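Local coordinates for protein putative polyketide cyclase SMa1630 (Sinorhizobium meliloti 1021, PDB 4U13) that is a putative polyketide cyclase with a SnoaL-like, NTF2-type fold that may act on polyketide-like substrates, its own reaction being unassigned, at residues Asn11-Ala16 / Leu49-Ala54; Lys80-Gly83 / Gly87-Val90. One frame throughout, in Å; residues are numbered along the deposited sequence.

Overall arrangement
Both contacts belong to one SnoaL-like domain of the NTF2 superfamily but lie at different depths. Contact 1 is buried, its centre about 6 Å from that of the chain, and sets helix 8-19 against helix 44-59 through tryptophan and tyrosine rings. Contact 2 is a surface contact about 15 Å from the same centre, where strands 74-82 and 90-99 of the mixed sheet meet beside their connecting loop. Its chemistry is mainly backbone hydrogen bonding, extended by one serine. The two share no helix or strand and do not touch: their centres are about 17 Å apart and their nearest atoms about 7 Å.

Contact 1 of 2, residues Asn11-Ala16 / Leu49-Ala54; sequences NMYFDA and LRWWVA
The Tyr13 hydroxyl oxygen comes up to the outer benzene edge of Trp51, near the indole plane, with Tyr13 OH 3.7 Å from Trp51 CH2 and 4.1 Å from Trp51 CZ3. This is packing between helices 8-19 and 44-59 of the SnoaL-like, NTF2-type fold, in which helices lie against a curved sheet. The helices stand well apart, the closest pair of CA atoms being those of Ala16 and Trp52 at 10.9 Å, and long aromatic side chains bridge the distance. The side chains of Tyr13 and Trp51 cross at about a right angle. With CG swung away from the backbone N (chi1 178°), the Tyr13 ring extends its hydroxyl toward the other helix. Nearer its root, Tyr13 CD2 sits 3.9 Å above the plane of the Phe14 ring, over its centre, while Phe96 meets the tyrosine ring edge-to-face. The polar end of Trp51 is held elsewhere: its NE1 donates to Asp37, and its indole meets the His42 ring with planes about 30° apart. Trp52 starts out toward helix 8-19 and also reaches it through a hydrogen bond from NE1 to Asp17, one residue beyond Ala16. That bond ties the two helices together and helps fix the rotation of the indole. Leu25 and Ala24 of helix 22-26 pack on Tyr13 and Ala16, and Thr22 packs on Trp52. On the benzene side of the same indole, Trp52 CZ2 approaches the backbone oxygen of Ala16, with Ala16 O at 3.9 Å.

Contact 2 of 2, residues Lys80-Gly83 / Gly87-Val90; sequences KVSG and GSPV
The Pro89 ring meets the strand with its CB corner, which lies 3.4 Å from Val81 O, and the Lys80 and Ser82 side chains approach the same carbon. The flat carbonyl group of Val81 receives Val90 N in its own plane. These are the loop ends of a beta hairpin in the sheet of the SnoaL-like, NTF2-type fold, where strand 74-82 turns back into strand 90-99. Val81 and Val90 form an antiparallel hydrogen-bonded pair: Val81 N gives a bond of 2.7 Å to Val90 O, nearly straight at 169°, and Val90 N returns one of 2.9 Å to Val81 O. Their side chains share one face of the sheet, with Val81 CB 4.2 Å from Val90 CG1. Beyond this pair the backbone ladder ends: Pro89, across from Ser82, follows a cis peptide bond, and at the next position Ser88 meets Gly83 with its side chain instead of its backbone. The CB of Ser88 points toward segment 80-83, and with OG opposite the backbone N (chi1 174°) the hydroxyl oxygen accepts Gly83 N. Replacing Ser88 with an alanine would probably leave the Gly83 N-H without this acceptor and let the loop drift from the end of strand 74-82. On the other side of strand 74-82, the backbones of Lys80 and Ser82 bond to Glu64 and Val62 of strand 62-71. The ammonium group of Lys80 pairs with Glu64 and also bonds to Gln2 of the second subunit, so this side chain also reaches across the subunit interface. At the turn end, the bond from Gly83 N to Ser88 OG is 2.8 Å long and 172° at the hydrogen.

Contact 1 of 2, residues Asn11-Ala16 / Leu49-Ala54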
loop_
_atom_site.group_PDB
_atom_site.type_symbol
_atom_site.label_atom_id
_atom_site.label_comp_id
_atom_site.label_asym_id
_atom_site.label_seq_id
_atom_site.Cartn_x
_atom_site.Cartn_y
_atom_site.Cartn_z
ATOM N N ASN A 11 2.221 8.184 -6.743
ATOM C CA ASN A 11 2.382 6.905 -6.069
ATOM C C ASN A 11 3.173 6.965 -4.744
ATOM O O ASN A 11 2.896 6.223 -3.784
ATOM C CB ASN A 11 3.086 5.995 -7.013
ATOM C CG ASN A 11 2.622 4.607 -6.884
ATOM O OD1 ASN A 11 1.738 4.193 -7.637
ATOM N ND2 ASN A 11 3.196 3.864 -5.926
HETATM N N MSE A 12 4.160 7.851 -4.712
HETATM C CA MSE A 12 4.941 8.093 -3.512
HETATM C C MSE A 12 4.092 8.711 -2.415
HETATM O O MSE A 12 4.221 8.333 -1.260
HETATM C CB MSE A 12 6.099 8.998 -3.914
HETATM C CG MSE A 12 7.154 9.170 -2.807
HETATM SE SE MSE A 12 8.613 10.455 -3.361
HETATM C CE MSE A 12 9.160 9.495 -5.033
ATOM N N TYR A 13 3.227 9.663 -2.772
ATOM C CA TYR A 13 2.259 10.204 -1.852
ATOM C C TYR A 13 1.460 9.110 -1.141
ATOM O O TYR A 13 1.467 9.033 0.087
ATOM C CB TYR A 13 1.324 11.207 -2.541
ATOM C CG TYR A 13 0.312 11.717 -1.572
ATOM C CD1 TYR A 13 0.597 12.783 -0.743
ATOM C CD2 TYR A 13 -0.864 11.036 -1.381
ATOM C CE1 TYR A 13 -0.301 13.195 0.214
ATOM C CE2 TYR A 13 -1.779 11.415 -0.416
ATOM C CZ TYR A 13 -1.487 12.498 0.375
ATOM O OH TYR A 13 -2.409 12.895 1.343
ATOM N N PHE A 14 0.829 8.218 -1.888
ATOM C CA PHE A 14 -0.049 7.217 -1.282
ATOM C C PHE A 14 0.694 6.152 -0.524
ATOM O O PHE A 14 0.177 5.637 0.461
ATOM C CB PHE A 14 -0.924 6.554 -2.340
ATOM C CG PHE A 14 -2.045 7.443 -2.793
ATOM C CD1 PHE A 14 -3.078 7.713 -1.949
ATOM C CD2 PHE A 14 -2.017 8.059 -4.021
ATOM C CE1 PHE A 14 -4.111 8.538 -2.345
ATOM C CE2 PHE A 14 -3.033 8.858 -4.432
ATOM C CZ PHE A 14 -4.077 9.136 -3.562
ATOM N N ASP A 15 1.917 5.836 -0.937
ATOM C CA ASP A 15 2.757 4.815 -0.219
ATOM C C ASP A 15 3.168 5.333 1.153
ATOM O O ASP A 15 3.159 4.601 2.194
ATOM C CB ASP A 15 4.041 4.496 -0.984
ATOM C CG ASP A 15 3.811 3.583 -2.226
ATOM O OD1 ASP A 15 2.918 2.711 -2.193
ATOM O OD2 ASP A 15 4.551 3.711 -3.237
ATOM N N ALA A 16 3.478 6.610 1.143
ATOM C CA ALA A 16 3.896 7.296 2.353
ATOM C C ALA A 16 2.747 7.587 3.299
ATOM O O ALA A 16 2.882 7.398 4.498
ATOM C CB ALA A 16 4.584 8.600 1.980
ATOM N N LEU A 49 2.421 19.118 6.732
ATOM C CA LEU A 49 2.723 18.074 7.701
ATOM C C LEU A 49 1.785 18.127 8.891
ATOM O O LEU A 49 1.410 17.086 9.459
ATOM C CB LEU A 49 4.168 18.159 8.182
ATOM C CG LEU A 49 5.242 17.462 7.358
ATOM C CD1 LEU A 49 6.605 17.830 7.904
ATOM C CD2 LEU A 49 5.074 15.947 7.403
ATOM N N ARG A 50 1.445 19.339 9.320
ATOM C CA ARG A 50 0.553 19.498 10.485
ATOM C C ARG A 50 -0.778 18.910 10.147
ATOM O O ARG A 50 -1.364 18.184 10.930
ATOM C CB ARG A 50 0.395 20.968 10.904
ATOM C CG ARG A 50 1.652 21.523 11.599
ATOM C CD ARG A 50 1.438 22.822 12.379
ATOM N NE ARG A 50 0.694 23.839 11.652
ATOM C CZ ARG A 50 0.194 24.942 12.197
ATOM N NH1 ARG A 50 -0.489 25.794 11.424
ATOM N NH2 ARG A 50 0.362 25.199 13.501
ATOM N N TRP A 51 -1.211 19.205 8.938
ATOM C CA TRP A 51 -2.469 18.778 8.476
ATOM C C TRP A 51 -2.544 17.246 8.408
ATOM O O TRP A 51 -3.573 16.661 8.833
ATOM C CB TRP A 51 -2.698 19.363 7.111
ATOM C CG TRP A 51 -3.747 18.615 6.307
ATOM C CD1 TRP A 51 -5.103 18.683 6.460
ATOM C CD2 TRP A 51 -3.502 17.725 5.232
ATOM N NE1 TRP A 51 -5.727 17.862 5.535
ATOM C CE2 TRP A 51 -4.767 17.263 4.766
ATOM C CE3 TRP A 51 -2.341 17.248 4.618
ATOM C CZ2 TRP A 51 -4.895 16.377 3.687
ATOM C CZ3 TRP A 51 -2.465 16.319 3.561
ATOM C CH2 TRP A 51 -3.729 15.905 3.108
ATOM N N TRP A 52 -1.483 16.629 7.864
ATOM C CA TRP A 52 -1.410 15.185 7.681
ATOM C C TRP A 52 -1.380 14.446 9.031
ATOM O O TRP A 52 -2.084 13.435 9.244
ATOM C CB TRP A 52 -0.191 14.862 6.814
ATOM C CG TRP A 52 0.018 13.419 6.531
ATOM C CD1 TRP A 52 -0.673 12.646 5.661
ATOM C CD2 TRP A 52 1.041 12.592 7.071
ATOM N NE1 TRP A 52 -0.174 11.380 5.653
ATOM C CE2 TRP A 52 0.880 11.311 6.507
ATOM C CE3 TRP A 52 2.074 12.803 8.003
ATOM C CZ2 TRP A 52 1.712 10.236 6.840
ATOM C CZ3 TRP A 52 2.890 11.738 8.340
ATOM C CH2 TRP A 52 2.714 10.465 7.741
ATOM N N VAL A 53 -0.594 14.969 9.965
ATOM C CA VAL A 53 -0.550 14.414 11.309
ATOM C C VAL A 53 -1.919 14.454 12.052
ATOM O O VAL A 53 -2.368 13.422 12.573
ATOM C CB VAL A 53 0.550 15.118 12.125
ATOM C CG1 VAL A 53 0.491 14.727 13.599
ATOM C CG2 VAL A 53 1.949 14.745 11.577
ATOM N N ALA A 54 -2.586 15.621 12.071
ATOM C CA ALA A 54 -3.903 15.741 12.702
ATOM C C ALA A 54 -4.963 14.786 12.084
ATOM O O ALA A 54 -5.768 14.205 12.807
ATOM C CB ALA A 54 -4.413 17.180 12.655
#

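Contact 2 of 2, residues Lys80-Gly83 / Gly87-Val90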
loop_
_atom_site.group_PDB
_atom_site.type_symbol
_atom_site.label_atom_id
_atom_site.label_comp_id
_atom_site.label_asym_id
_atom_site.label_seq_id
_atom_site.Cartn_x
_atom_site.Cartn_y
_atom_site.Cartn_z
ATOM N N LYS A 80 -10.774 5.510 -2.168
ATOM C CA LYS A 80 -11.722 5.111 -1.151
ATOM C C LYS A 80 -11.047 5.433 0.158
ATOM O O LYS A 80 -9.931 5.028 0.423
ATOM C CB LYS A 80 -12.095 3.650 -1.231
ATOM C CG LYS A 80 -13.293 3.343 -0.335
ATOM C CD LYS A 80 -13.636 1.850 -0.296
ATOM C CE LYS A 80 -12.679 1.089 0.603
ATOM N NZ LYS A 80 -12.561 -0.336 0.184
ATOM N N VAL A 81 -11.715 6.237 0.948
ATOM C CA VAL A 81 -11.207 6.620 2.265
ATOM C C VAL A 81 -12.040 5.940 3.338
ATOM O O VAL A 81 -13.251 6.017 3.341
ATOM C CB VAL A 81 -11.246 8.138 2.441
ATOM C CG1 VAL A 81 -10.693 8.501 3.770
ATOM C CG2 VAL A 81 -10.446 8.750 1.305
ATOM N N SER A 82 -11.371 5.328 4.286
ATOM C CA SER A 82 -12.016 4.450 5.207
ATOM C C SER A 82 -11.440 4.793 6.569
ATOM O O SER A 82 -10.230 4.976 6.687
ATOM C CB SER A 82 -11.605 3.031 4.784
ATOM O OG SER A 82 -12.398 2.064 5.414
ATOM N N GLY A 83 -12.270 4.840 7.610
ATOM C CA GLY A 83 -11.736 5.042 8.987
ATOM C C GLY A 83 -12.761 5.390 10.053
ATOM O O GLY A 83 -13.964 5.203 9.855
ATOM N N GLY A 87 -19.759 8.490 8.589
ATOM C CA GLY A 87 -20.081 8.144 7.202
ATOM C C GLY A 87 -19.100 7.294 6.430
ATOM O O GLY A 87 -19.364 6.984 5.272
ATOM N N SER A 88 -17.973 6.923 7.056
ATOM C CA SER A 88 -16.988 6.009 6.460
ATOM C C SER A 88 -17.665 4.721 5.927
ATOM O O SER A 88 -18.576 4.230 6.554
ATOM C CB SER A 88 -15.898 5.669 7.475
ATOM O OG SER A 88 -14.981 4.700 7.023
ATOM N N PRO A 89 -17.237 4.183 4.775
ATOM C CA PRO A 89 -16.120 4.746 3.936
ATOM C C PRO A 89 -16.678 5.712 2.870
ATOM O O PRO A 89 -17.850 5.628 2.522
ATOM C CB PRO A 89 -15.584 3.497 3.238
ATOM C CG PRO A 89 -16.857 2.649 3.007
ATOM C CD PRO A 89 -17.820 2.963 4.154
ATOM N N VAL A 90 -15.866 6.630 2.386
ATOM C CA VAL A 90 -16.315 7.587 1.388
ATOM C C VAL A 90 -15.323 7.648 0.236
ATOM O O VAL A 90 -14.131 7.406 0.408
ATOM C CB VAL A 90 -16.517 8.969 2.020
ATOM C CG1 VAL A 90 -15.199 9.575 2.447
ATOM C CG2 VAL A 90 -17.247 9.880 1.058
#